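Local coordinates for protein sphingomyelinase-c (Listeria ivanovii, PDB 1ZWX) that belongs to the endonuclease/exonuclease/phosphatase family and is built on a DNase I-like fold, in which two beta sheets pack face to face, at residues A[9-14]-A[143-148]; A[21-26]-A[30-35]; A[36-39]-A[43-46]; A[225-228]-A[234-237]. All coordinates share one frame; numbering follows the deposited sequence.

Interaction 1. Residues A[9-14]-A[143-148]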
loop_
_atom_site.group_PDB
_atom_site.type_symbol
_atom_site.label_atom_id
_atom_site.label_comp_id
_atom_site.label_asym_id
_atom_site.label_seq_id
_atom_site.Cartn_x
_atom_site.Cartn_y
_atom_site.Cartn_z
ATOM N N GLY A 9 14.141 9.710 13.866
ATOM C CA GLY A 9 15.324 10.100 13.117
ATOM C C GLY A 9 15.043 10.149 11.635
ATOM O O GLY A 9 13.942 10.523 11.229
ATOM N N ASN A 10 16.036 9.786 10.827
ATOM C CA ASN A 10 15.878 9.821 9.379
ATOM C C ASN A 10 15.311 8.473 8.917
ATOM O O ASN A 10 16.060 7.632 8.357
ATOM C CB ASN A 10 17.199 10.156 8.669
ATOM C CG ASN A 10 17.054 10.210 7.136
ATOM O OD1 ASN A 10 15.952 10.040 6.577
ATOM N ND2 ASN A 10 18.173 10.443 6.452
ATOM N N PHE A 11 14.014 8.260 9.206
ATOM C CA PHE A 11 13.285 7.062 8.776
ATOM C C PHE A 11 12.423 7.407 7.593
ATOM O O PHE A 11 11.744 8.439 7.588
ATOM C CB PHE A 11 12.402 6.514 9.874
ATOM C CG PHE A 11 12.152 5.033 9.770
ATOM C CD1 PHE A 11 13.151 4.125 10.127
ATOM C CD2 PHE A 11 10.913 4.537 9.304
ATOM C CE1 PHE A 11 12.935 2.756 10.056
ATOM C CE2 PHE A 11 10.682 3.164 9.237
ATOM C CZ PHE A 11 11.687 2.257 9.591
ATOM N N LYS A 12 12.452 6.518 6.602
ATOM C CA LYS A 12 11.828 6.767 5.316
ATOM C C LYS A 12 11.119 5.494 4.823
ATOM O O LYS A 12 11.718 4.408 4.786
ATOM C CB LYS A 12 12.895 7.210 4.346
ATOM C CG LYS A 12 12.407 7.612 2.987
ATOM C CD LYS A 12 13.476 8.419 2.315
ATOM C CE LYS A 12 13.606 8.029 0.884
ATOM N NZ LYS A 12 14.966 8.404 0.347
ATOM N N ILE A 13 9.846 5.650 4.445
ATOM C CA ILE A 13 8.994 4.535 3.986
ATOM C C ILE A 13 8.405 4.977 2.654
ATOM O O ILE A 13 7.961 6.118 2.520
ATOM C CB ILE A 13 7.826 4.268 4.965
ATOM C CG1 ILE A 13 8.352 3.913 6.346
ATOM C CG2 ILE A 13 6.896 3.123 4.444
ATOM C CD1 ILE A 13 7.306 3.938 7.399
ATOM N N THR A 14 8.428 4.092 1.663
ATOM C CA THR A 14 7.748 4.372 0.401
ATOM C C THR A 14 6.622 3.345 0.295
ATOM O O THR A 14 6.804 2.178 0.627
ATOM C CB THR A 14 8.705 4.314 -0.819
ATOM O OG1 THR A 14 9.565 5.449 -0.791
ATOM C CG2 THR A 14 7.943 4.367 -2.151
ATOM N N LYS A 143 17.140 0.139 17.489
ATOM C CA LYS A 143 15.885 0.875 17.670
ATOM C C LYS A 143 14.723 0.193 16.940
ATOM O O LYS A 143 14.840 -0.144 15.759
ATOM C CB LYS A 143 16.078 2.295 17.146
ATOM C CG LYS A 143 17.105 3.098 17.959
ATOM C CD LYS A 143 17.452 4.424 17.298
ATOM C CE LYS A 143 18.099 4.217 15.946
ATOM N NZ LYS A 143 18.263 5.474 15.154
ATOM N N PRO A 144 13.591 0.007 17.644
ATOM C CA PRO A 144 12.429 -0.637 17.025
ATOM C C PRO A 144 11.526 0.310 16.229
ATOM O O PRO A 144 11.346 1.514 16.583
ATOM C CB PRO A 144 11.689 -1.225 18.213
ATOM C CG PRO A 144 12.066 -0.289 19.408
ATOM C CD PRO A 144 13.338 0.422 19.046
ATOM N N TYR A 145 10.958 -0.233 15.150
ATOM C CA TYR A 145 10.013 0.511 14.309
ATOM C C TYR A 145 8.915 -0.464 13.945
ATOM O O TYR A 145 9.191 -1.633 13.667
ATOM C CB TYR A 145 10.656 1.108 13.053
ATOM C CG TYR A 145 11.721 2.139 13.321
ATOM C CD1 TYR A 145 11.454 3.489 13.238
ATOM C CD2 TYR A 145 13.025 1.743 13.659
ATOM C CE1 TYR A 145 12.466 4.456 13.498
ATOM C CE2 TYR A 145 14.022 2.680 13.916
ATOM C CZ TYR A 145 13.753 4.016 13.830
ATOM O OH TYR A 145 14.771 4.903 14.089
ATOM N N HIS A 146 7.662 -0.003 14.050
ATOM C CA HIS A 146 6.484 -0.852 13.814
ATOM C C HIS A 146 5.788 -0.316 12.562
ATOM O O HIS A 146 5.582 0.901 12.420
ATOM C CB HIS A 146 5.536 -0.867 15.033
ATOM C CG HIS A 146 6.208 -1.275 16.317
ATOM N ND1 HIS A 146 6.093 -2.543 16.834
ATOM C CD2 HIS A 146 7.015 -0.588 17.168
ATOM C CE1 HIS A 146 6.789 -2.622 17.963
ATOM N NE2 HIS A 146 7.339 -1.445 18.196
ATOM N N ILE A 147 5.483 -1.217 11.620
ATOM C CA ILE A 147 4.919 -0.780 10.332
ATOM C C ILE A 147 3.743 -1.684 10.024
ATOM O O ILE A 147 3.866 -2.916 10.083
ATOM C CB ILE A 147 5.919 -0.844 9.144
ATOM C CG1 ILE A 147 7.099 0.108 9.357
ATOM C CG2 ILE A 147 5.215 -0.490 7.820
ATOM C CD1 ILE A 147 8.320 -0.623 10.018
ATOM N N ILE A 148 2.600 -1.047 9.760
ATOM C CA ILE A 148 1.408 -1.745 9.287
ATOM C C ILE A 148 1.175 -1.275 7.854
ATOM O O ILE A 148 1.069 -0.059 7.592
ATOM C CB ILE A 148 0.201 -1.488 10.218
ATOM C CG1 ILE A 148 0.453 -2.236 11.535
ATOM C CG2 ILE A 148 -1.144 -1.899 9.517
ATOM C CD1 ILE A 148 -0.558 -1.967 12.632
#
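Phe11 and Tyr145 lay their rings one over the other where the two sheets of the DNase I-like sandwich face each other. Phe11 leads into strand 12-20 of one sheet, and Tyr145 sits on strand 143-151 of the other. No hydrogen bond joins the two segments, and the CA atoms of Phe11 and Tyr145 are 9.2 Å apart, a spacing filled by side chains from both layers. The pair is a textbook offset stack, with centroids 4.0 Å apart and planes inclined by only 6°. Each side chain points back toward the strand from which the other comes. Phe11 reaches across because its CG lies anti to the backbone N (chi1 -153°), whereas the CG of Tyr145 stands beside its own N (chi1 -63°). Phe191, on strand 189-193, adds a third aromatic ring against Phe11, and Tyr7 meets Tyr145 at a steeper tilt. The hydroxyl end of Tyr145 is hydrogen-bonded to the carbonyl oxygen of Pro8.

Further along the strands the packing relaxes. Phe11 CZ is 4.5 Å from Ile147 CD1. Ile13 CD1 comes no closer than 4.3 Å to Ile147 CG1, and that same CD1 lies at the edge of the Phe11 ring, in its plane. At the other end, Asn10, whose side chain points away and is exposed, is the centre of an inverse gamma turn. In the tight part, Phe11 CE1 stands over the middle of the Tyr145 ring, while Phe11 CD1 touches Tyr145 CE1 at 3.5 Å.

Interaction 2. Residues A[21-26]-A[30-35]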
loop_
_atom_site.group_PDB
_atom_site.type_symbol
_atom_site.label_atom_id
_atom_site.label_comp_id
_atom_site.label_asym_id
_atom_site.label_seq_id
_atom_site.Cartn_x
_atom_site.Cartn_y
_atom_site.Cartn_z
ATOM N N PHE A 21 -2.397 -6.934 -11.306
ATOM C CA PHE A 21 -3.571 -7.804 -11.352
ATOM C C PHE A 21 -3.251 -9.178 -11.901
ATOM O O PHE A 21 -2.268 -9.359 -12.629
ATOM C CB PHE A 21 -4.650 -7.129 -12.187
ATOM C CG PHE A 21 -5.504 -6.147 -11.406
ATOM C CD1 PHE A 21 -5.035 -5.548 -10.217
ATOM C CD2 PHE A 21 -6.790 -5.803 -11.873
ATOM C CE1 PHE A 21 -5.849 -4.621 -9.502
ATOM C CE2 PHE A 21 -7.600 -4.901 -11.167
ATOM C CZ PHE A 21 -7.112 -4.292 -9.979
ATOM N N SER A 22 -4.081 -10.151 -11.536
ATOM C CA SER A 22 -3.989 -11.519 -12.062
ATOM C C SER A 22 -3.834 -11.547 -13.591
ATOM O O SER A 22 -4.656 -10.987 -14.286
ATOM C CB SER A 22 -5.262 -12.279 -11.697
ATOM O OG SER A 22 -5.438 -13.399 -12.543
ATOM N N ARG A 23 -2.791 -12.211 -14.093
ATOM C CA ARG A 23 -2.566 -12.295 -15.551
ATOM C C ARG A 23 -3.549 -13.311 -16.173
ATOM O O ARG A 23 -3.751 -13.321 -17.394
ATOM C CB ARG A 23 -1.112 -12.690 -15.869
ATOM C CG ARG A 23 -0.063 -11.551 -15.680
ATOM C CD ARG A 23 1.389 -12.085 -15.820
ATOM N NE ARG A 23 1.556 -13.347 -15.123
ATOM C CZ ARG A 23 2.056 -14.460 -15.650
ATOM N NH1 ARG A 23 2.519 -14.487 -16.906
ATOM N NH2 ARG A 23 2.089 -15.543 -14.912
ATOM N N ASN A 24 -4.118 -14.177 -15.341
ATOM C CA ASN A 24 -5.157 -15.122 -15.807
ATOM C C ASN A 24 -6.394 -14.368 -16.285
ATOM O O ASN A 24 -6.976 -14.689 -17.334
ATOM C CB ASN A 24 -5.502 -16.136 -14.708
ATOM C CG ASN A 24 -4.445 -17.205 -14.537
ATOM O OD1 ASN A 24 -4.217 -17.687 -13.431
ATOM N ND2 ASN A 24 -3.803 -17.592 -15.631
ATOM N N ILE A 25 -6.753 -13.316 -15.565
ATOM C CA ILE A 25 -7.931 -12.537 -15.866
ATOM C C ILE A 25 -7.608 -11.307 -16.706
ATOM O O ILE A 25 -8.378 -10.947 -17.619
ATOM C CB ILE A 25 -8.667 -12.136 -14.579
ATOM C CG1 ILE A 25 -8.923 -13.381 -13.708
ATOM C CG2 ILE A 25 -9.932 -11.374 -14.894
ATOM C CD1 ILE A 25 -9.690 -14.546 -14.462
ATOM N N TYR A 26 -6.476 -10.662 -16.403
ATOM C CA TYR A 26 -6.059 -9.464 -17.150
ATOM C C TYR A 26 -4.652 -9.656 -17.697
ATOM O O TYR A 26 -3.721 -9.040 -17.198
ATOM C CB TYR A 26 -6.150 -8.176 -16.297
ATOM C CG TYR A 26 -7.506 -7.991 -15.665
ATOM C CD1 TYR A 26 -7.748 -8.444 -14.363
ATOM C CD2 TYR A 26 -8.571 -7.426 -16.383
ATOM C CE1 TYR A 26 -9.001 -8.306 -13.775
ATOM C CE2 TYR A 26 -9.837 -7.296 -15.797
ATOM C CZ TYR A 26 -10.035 -7.737 -14.509
ATOM O OH TYR A 26 -11.265 -7.617 -13.919
ATOM N N GLY A 30 1.137 -5.588 -18.797
ATOM C CA GLY A 30 2.556 -5.368 -18.585
ATOM C C GLY A 30 3.082 -5.788 -17.220
ATOM O O GLY A 30 4.138 -5.305 -16.820
ATOM N N GLN A 31 2.357 -6.678 -16.519
ATOM C CA GLN A 31 2.674 -7.063 -15.130
ATOM C C GLN A 31 4.111 -7.580 -14.959
ATOM O O GLN A 31 4.851 -7.117 -14.075
ATOM C CB GLN A 31 1.659 -8.105 -14.586
ATOM C CG GLN A 31 0.211 -7.530 -14.443
ATOM C CD GLN A 31 -0.696 -7.862 -15.623
ATOM O OE1 GLN A 31 -0.336 -7.611 -16.771
ATOM N NE2 GLN A 31 -1.918 -8.379 -15.336
ATOM N N MET A 32 4.508 -8.547 -15.782
ATOM C CA MET A 32 5.866 -9.095 -15.664
ATOM C C MET A 32 6.972 -8.069 -15.923
ATOM O O MET A 32 8.004 -8.063 -15.243
ATOM C CB MET A 32 6.049 -10.311 -16.580
ATOM C CG MET A 32 5.124 -11.457 -16.249
ATOM S SD MET A 32 5.340 -12.199 -14.619
ATOM C CE MET A 32 7.017 -12.824 -14.569
ATOM N N HIS A 33 6.753 -7.204 -16.905
ATOM C CA HIS A 33 7.752 -6.236 -17.264
ATOM C C HIS A 33 7.827 -5.112 -16.208
ATOM O O HIS A 33 8.916 -4.602 -15.880
ATOM C CB HIS A 33 7.448 -5.663 -18.633
ATOM C CG HIS A 33 8.465 -4.672 -19.111
ATOM N ND1 HIS A 33 9.819 -4.941 -19.132
ATOM C CD2 HIS A 33 8.322 -3.417 -19.594
ATOM C CE1 HIS A 33 10.466 -3.888 -19.603
ATOM N NE2 HIS A 33 9.579 -2.955 -19.900
ATOM N N ARG A 34 6.668 -4.749 -15.672
ATOM C CA ARG A 34 6.615 -3.671 -14.691
ATOM C C ARG A 34 7.222 -4.137 -13.382
ATOM O O ARG A 34 7.741 -3.309 -12.643
ATOM C CB ARG A 34 5.198 -3.130 -14.518
ATOM C CG ARG A 34 4.746 -2.220 -15.674
ATOM C CD ARG A 34 3.410 -1.520 -15.378
ATOM N NE ARG A 34 2.296 -2.467 -15.386
ATOM C CZ ARG A 34 1.555 -2.794 -14.320
ATOM N NH1 ARG A 34 1.771 -2.226 -13.131
ATOM N NH2 ARG A 34 0.587 -3.689 -14.444
ATOM N N ALA A 35 7.179 -5.444 -13.101
ATOM C CA ALA A 35 7.872 -6.011 -11.954
ATOM C C ALA A 35 9.392 -5.738 -12.028
ATOM O O ALA A 35 10.050 -5.617 -10.980
ATOM C CB ALA A 35 7.604 -7.520 -11.825
HETATM O O HOH W 1 -2.307 -4.965 -13.648
#
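Gln31 spends both N-H groups of its side-chain amide on two backbone carbonyls of the loop 21-26. The shorter bond runs from Gln31 NE2 to Tyr26 O, at 2.7 Å and almost straight; the acceptor lies in the amide plane. The second, from Gln31 NE2 to Phe21 O, measures 2.9 Å, and here the donor stands well above the carbonyl plane instead of lying within it. A bend at chi2 (97°) turns the amide to the loop, and with two bonds on NE2 its rotation is fixed; OE1 receives a weak hydrogen bond from Trp29 N. Within the loop, Ser22 OG accepts from Ile25 N at 3.3 Å in an ST motif.

The helix begins just after Gly30, its N-cap, and forms the connection of a beta-alpha-beta crossover from strand 12-20 to strand 49-55. Gln31, in its first turn, therefore ties the incoming loop to the start of that helix. A phosphate ion, probably from the crystallisation liquor, has its nearest atom about 4 Å from the side chain of Phe21, which also packs edge-to-face with Tyr19.

Outward from the amide, Arg23 CG rests 3.7 Å from Gln31 NE2, and the guanidinium is turned nearly perpendicular to the amide (84°). The chains of Arg23 and Met32 lie almost perpendicular: Arg23 CD touches Met32 CG at 3.8 Å, and Met32 SD sits 3.9 Å above one face of the Arg23 guanidinium plane, towards its rim. Arg23 NE also forms a salt bridge with Asp57, while Ser59 of helix 58-67 packs against both Arg23 and Met32.

Interaction 3. Residues A[36-39]-A[43-46]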
loop_
_atom_site.group_PDB
_atom_site.type_symbol
_atom_site.label_atom_id
_atom_site.label_comp_id
_atom_site.label_asym_id
_atom_site.label_seq_id
_atom_site.Cartn_x
_atom_site.Cartn_y
_atom_site.Cartn_z
ATOM N N ASP A 36 9.932 -5.635 -13.251
ATOM C CA ASP A 36 11.341 -5.244 -13.453
ATOM C C ASP A 36 11.542 -3.751 -13.382
ATOM O O ASP A 36 12.450 -3.281 -12.686
ATOM C CB ASP A 36 11.888 -5.777 -14.791
ATOM C CG ASP A 36 11.997 -7.274 -14.829
ATOM O OD1 ASP A 36 12.108 -7.912 -13.769
ATOM O OD2 ASP A 36 11.974 -7.857 -15.944
ATOM N N LEU A 37 10.701 -2.997 -14.092
ATOM C CA LEU A 37 10.791 -1.545 -14.151
ATOM C C LEU A 37 10.706 -0.895 -12.764
ATOM O O LEU A 37 11.474 0.024 -12.432
ATOM C CB LEU A 37 9.681 -0.971 -15.028
ATOM C CG LEU A 37 9.741 -1.200 -16.547
ATOM C CD1 LEU A 37 8.667 -0.332 -17.197
ATOM C CD2 LEU A 37 11.161 -0.856 -17.099
ATOM N N ILE A 38 9.747 -1.367 -11.976
ATOM C CA ILE A 38 9.523 -0.830 -10.639
ATOM C C ILE A 38 10.753 -1.078 -9.744
ATOM O O ILE A 38 11.204 -0.166 -9.055
ATOM C CB ILE A 38 8.243 -1.444 -9.981
ATOM C CG1 ILE A 38 6.964 -0.919 -10.650
ATOM C CG2 ILE A 38 8.234 -1.200 -8.456
ATOM C CD1 ILE A 38 5.728 -1.831 -10.344
ATOM N N ALA A 39 11.258 -2.309 -9.722
ATOM C CA ALA A 39 12.408 -2.646 -8.882
ATOM C C ALA A 39 13.715 -1.953 -9.333
ATOM O O ALA A 39 14.637 -1.766 -8.505
ATOM C CB ALA A 39 12.598 -4.151 -8.799
ATOM N N TYR A 43 12.987 5.634 -7.392
ATOM C CA TYR A 43 12.120 5.874 -6.244
ATOM C C TYR A 43 12.098 4.691 -5.281
ATOM O O TYR A 43 11.755 4.849 -4.109
ATOM C CB TYR A 43 10.703 6.304 -6.671
ATOM C CG TYR A 43 9.798 5.151 -7.090
ATOM C CD1 TYR A 43 9.056 4.433 -6.138
ATOM C CD2 TYR A 43 9.666 4.794 -8.437
ATOM C CE1 TYR A 43 8.223 3.382 -6.517
ATOM C CE2 TYR A 43 8.822 3.742 -8.823
ATOM C CZ TYR A 43 8.115 3.040 -7.868
ATOM O OH TYR A 43 7.286 1.994 -8.249
ATOM N N MET A 44 12.483 3.511 -5.762
ATOM C CA MET A 44 12.536 2.321 -4.915
ATOM C C MET A 44 13.827 2.195 -4.107
ATOM O O MET A 44 13.913 1.375 -3.205
ATOM C CB MET A 44 12.272 1.053 -5.732
ATOM C CG MET A 44 10.781 0.890 -6.049
ATOM S SD MET A 44 9.864 0.491 -4.527
ATOM C CE MET A 44 8.254 -0.002 -5.176
ATOM N N LYS A 45 14.808 3.026 -4.419
ATOM C CA LYS A 45 16.088 3.000 -3.669
ATOM C C LYS A 45 16.016 3.876 -2.415
ATOM O O LYS A 45 15.163 4.762 -2.305
ATOM C CB LYS A 45 17.222 3.519 -4.556
ATOM C CG LYS A 45 17.349 2.808 -5.883
ATOM C CD LYS A 45 18.351 3.520 -6.787
ATOM C CE LYS A 45 18.518 2.789 -8.124
ATOM N NZ LYS A 45 18.602 1.299 -7.987
ATOM N N ASN A 46 16.925 3.620 -1.477
ATOM C CA ASN A 46 17.149 4.493 -0.329
ATOM C C ASN A 46 15.977 4.610 0.656
ATOM O O ASN A 46 15.800 5.656 1.298
ATOM C CB ASN A 46 17.597 5.884 -0.783
ATOM C CG ASN A 46 18.747 5.835 -1.762
ATOM O OD1 ASN A 46 19.719 5.069 -1.576
ATOM N ND2 ASN A 46 18.634 6.631 -2.847
HETATM O O HOH W 2 15.756 0.662 -7.736
#
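Met44 folds its side chain against Ile38, one residue from the loop after helix 31-39 and the other from the C-terminal part of that helix. Met44 CB lies 3.7 Å from Ile38 O. The next atom, Met44 CG, comes within 3.2 Å of that same Ile38 O, and it also stands over one face of the neighbouring Tyr43 ring, near its rim. A bend at chi2 (-70°) then turns the chain so that SD carries the methyl group back to the helix. At the tip, Met44 CE meets Ile38 CG2 at 3.5 Å, tighter than the usual spacing of two such carbons. Val50 and Leu52, on strand 49-55, also pack on this methionine.

Ile38 CG2 is shared. Besides the methyl of Met44 it touches Tyr43 OH at 3.3 Å, so that sulfur chain and phenol close on one branch of the isoleucine. The Tyr43 ring lies oblique to that methyl, and Phe288 and His16 meet it from beyond the segments. A polar bridge links the same two segments: water 2 donates to Ala39 O at 2.8 Å and accepts from Lys45 NZ at 2.9 Å.

This is the turn at the end of the helix in a beta-alpha-beta unit of the DNase I-like fold, where the chain leaves the helix and drops, through a short 3-10 segment, to strand 49-55, which runs parallel to strand 12-20.

Interaction 4. Residues A[225-228]-A[234-237]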
loop_
_atom_site.group_PDB
_atom_site.type_symbol
_atom_site.label_atom_id
_atom_site.label_comp_id
_atom_site.label_asym_id
_atom_site.label_seq_id
_atom_site.Cartn_x
_atom_site.Cartn_y
_atom_site.Cartn_z
ATOM N N ALA A 225 -2.841 14.240 -6.406
ATOM C CA ALA A 225 -3.711 13.085 -6.574
ATOM C C ALA A 225 -2.802 11.897 -6.767
ATOM O O ALA A 225 -1.901 11.933 -7.596
ATOM C CB ALA A 225 -4.628 13.264 -7.798
ATOM N N THR A 226 -3.012 10.859 -5.979
ATOM C CA THR A 226 -2.252 9.628 -6.132
ATOM C C THR A 226 -2.891 8.706 -7.176
ATOM O O THR A 226 -2.248 7.776 -7.657
ATOM C CB THR A 226 -2.113 8.883 -4.795
ATOM O OG1 THR A 226 -3.391 8.348 -4.381
ATOM C CG2 THR A 226 -1.543 9.838 -3.719
ATOM N N TRP A 227 -4.161 8.982 -7.507
ATOM C CA TRP A 227 -4.900 8.214 -8.516
ATOM C C TRP A 227 -5.444 9.292 -9.449
ATOM O O TRP A 227 -6.400 9.994 -9.104
ATOM C CB TRP A 227 -5.998 7.369 -7.852
ATOM C CG TRP A 227 -6.664 6.395 -8.785
ATOM C CD1 TRP A 227 -6.253 5.132 -9.102
ATOM C CD2 TRP A 227 -7.878 6.622 -9.519
ATOM N NE1 TRP A 227 -7.136 4.557 -10.005
ATOM C CE2 TRP A 227 -8.134 5.459 -10.281
ATOM C CE3 TRP A 227 -8.748 7.718 -9.634
ATOM C CZ2 TRP A 227 -9.257 5.346 -11.143
ATOM C CZ3 TRP A 227 -9.859 7.613 -10.495
ATOM C CH2 TRP A 227 -10.095 6.437 -11.234
ATOM N N ASP A 228 -4.779 9.466 -10.584
ATOM C CA ASP A 228 -5.026 10.628 -11.453
ATOM C C ASP A 228 -5.248 10.283 -12.927
ATOM O O ASP A 228 -4.285 10.189 -13.692
ATOM C CB ASP A 228 -3.867 11.623 -11.353
ATOM C CG ASP A 228 -4.272 13.020 -11.759
ATOM O OD1 ASP A 228 -5.267 13.196 -12.508
ATOM O OD2 ASP A 228 -3.593 13.956 -11.340
ATOM N N MET A 234 -1.953 4.887 -17.868
ATOM C CA MET A 234 -2.765 3.667 -17.714
ATOM C C MET A 234 -4.242 4.001 -17.404
ATOM O O MET A 234 -5.145 3.308 -17.871
ATOM C CB MET A 234 -2.166 2.709 -16.662
ATOM C CG MET A 234 -0.660 2.338 -16.891
ATOM S SD MET A 234 0.156 1.334 -15.602
ATOM C CE MET A 234 -0.618 -0.213 -16.005
ATOM N N LEU A 235 -4.494 5.059 -16.638
ATOM C CA LEU A 235 -5.873 5.462 -16.325
ATOM C C LEU A 235 -6.557 6.202 -17.491
ATOM O O LEU A 235 -7.788 6.218 -17.585
ATOM C CB LEU A 235 -5.927 6.325 -15.065
ATOM C CG LEU A 235 -5.565 5.622 -13.758
ATOM C CD1 LEU A 235 -5.627 6.604 -12.600
ATOM C CD2 LEU A 235 -6.498 4.431 -13.519
ATOM N N LYS A 236 -5.766 6.840 -18.346
ATOM C CA LYS A 236 -6.289 7.489 -19.540
ATOM C C LYS A 236 -6.986 6.475 -20.435
ATOM O O LYS A 236 -7.970 6.790 -21.101
ATOM C CB LYS A 236 -5.168 8.201 -20.292
ATOM C CG LYS A 236 -4.762 9.482 -19.592
ATOM C CD LYS A 236 -3.598 10.165 -20.274
ATOM C CE LYS A 236 -3.374 11.513 -19.655
ATOM N NZ LYS A 236 -2.067 12.066 -20.047
ATOM N N GLU A 237 -6.459 5.258 -20.429
ATOM C CA GLU A 237 -7.062 4.129 -21.109
ATOM C C GLU A 237 -8.330 3.637 -20.377
ATOM O O GLU A 237 -9.406 3.585 -20.973
ATOM C CB GLU A 237 -6.010 3.010 -21.281
ATOM C CG GLU A 237 -6.400 1.814 -22.180
ATOM C CD GLU A 237 -6.974 2.202 -23.566
ATOM O OE1 GLU A 237 -7.759 1.410 -24.126
ATOM O OE2 GLU A 237 -6.662 3.289 -24.097
#
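Trp227 offers one face of its indole to Leu235, whose CD1 methyl sits squarely over the five-membered ring. The methyl is 3.6 Å from the centroid of that ring and only 10° off the normal, a CH-pi contact in the strict sense. Leu235 CD2 hangs past the rim on the same side, beyond the NE1-CE2 bond, 3.6 Å from Trp227 NE1 and 3.8 Å from Trp227 CZ2. One branch of the leucine thus covers the pyrrole part and the other reaches past its nitrogen-bearing edge. His291 brings a second ring against the indole, inclined at about 55°, and the nearest atom of a bound phosphate ion is about 4 Å from the tryptophan side chain.

The same CD1 methyl fills the angle between ring and backbone, since it also stands 3.6 Å from Asp228 N. Trp227 places its indole there by holding CG anti to the backbone N (chi1 -171°). Asp228 contributes main chain alone: its side chain points away from the helix, and its OD1 is hydrogen-bonded to Thr230 OG1. No hydrogen bond joins the two segments; their nearest CA atoms, of Asp228 and Leu235, are 7.2 Å apart, and the leucine side chain spans the space. Leu235 also packs on Asp290, so the leucine is buried between two loops.

The irregularity of the chain that presents Trp227 has a name. Thr226 and Trp227 both face Glu245, which makes a classic beta bulge, and from it this loop of the DNase I-like fold continues to the short helix 233-238, which contributes Leu235.

Overall arrangement
Interactions 2 and 3 follow one another along the chain, both nested in the loop closed by interaction 1; interaction 4 comes later. Helix 31-39 serves interactions 2 and 3, one at its beginning and one in its C-terminal part, with centres about 17 Å apart. Interaction 1 joins the two sheets and lies across the chain's centre from interactions 2 and 4, their centres about 30 and 28 Å away. It still touches interaction 3, where Lys12 NZ is hydrogen-bonded to Asn46 O. Interactions 2 and 4, centres about 17 Å apart, meet where Arg34 packs on Met234, and each has a phosphate ion near an aromatic side chain, Phe21 and Trp227 respectively.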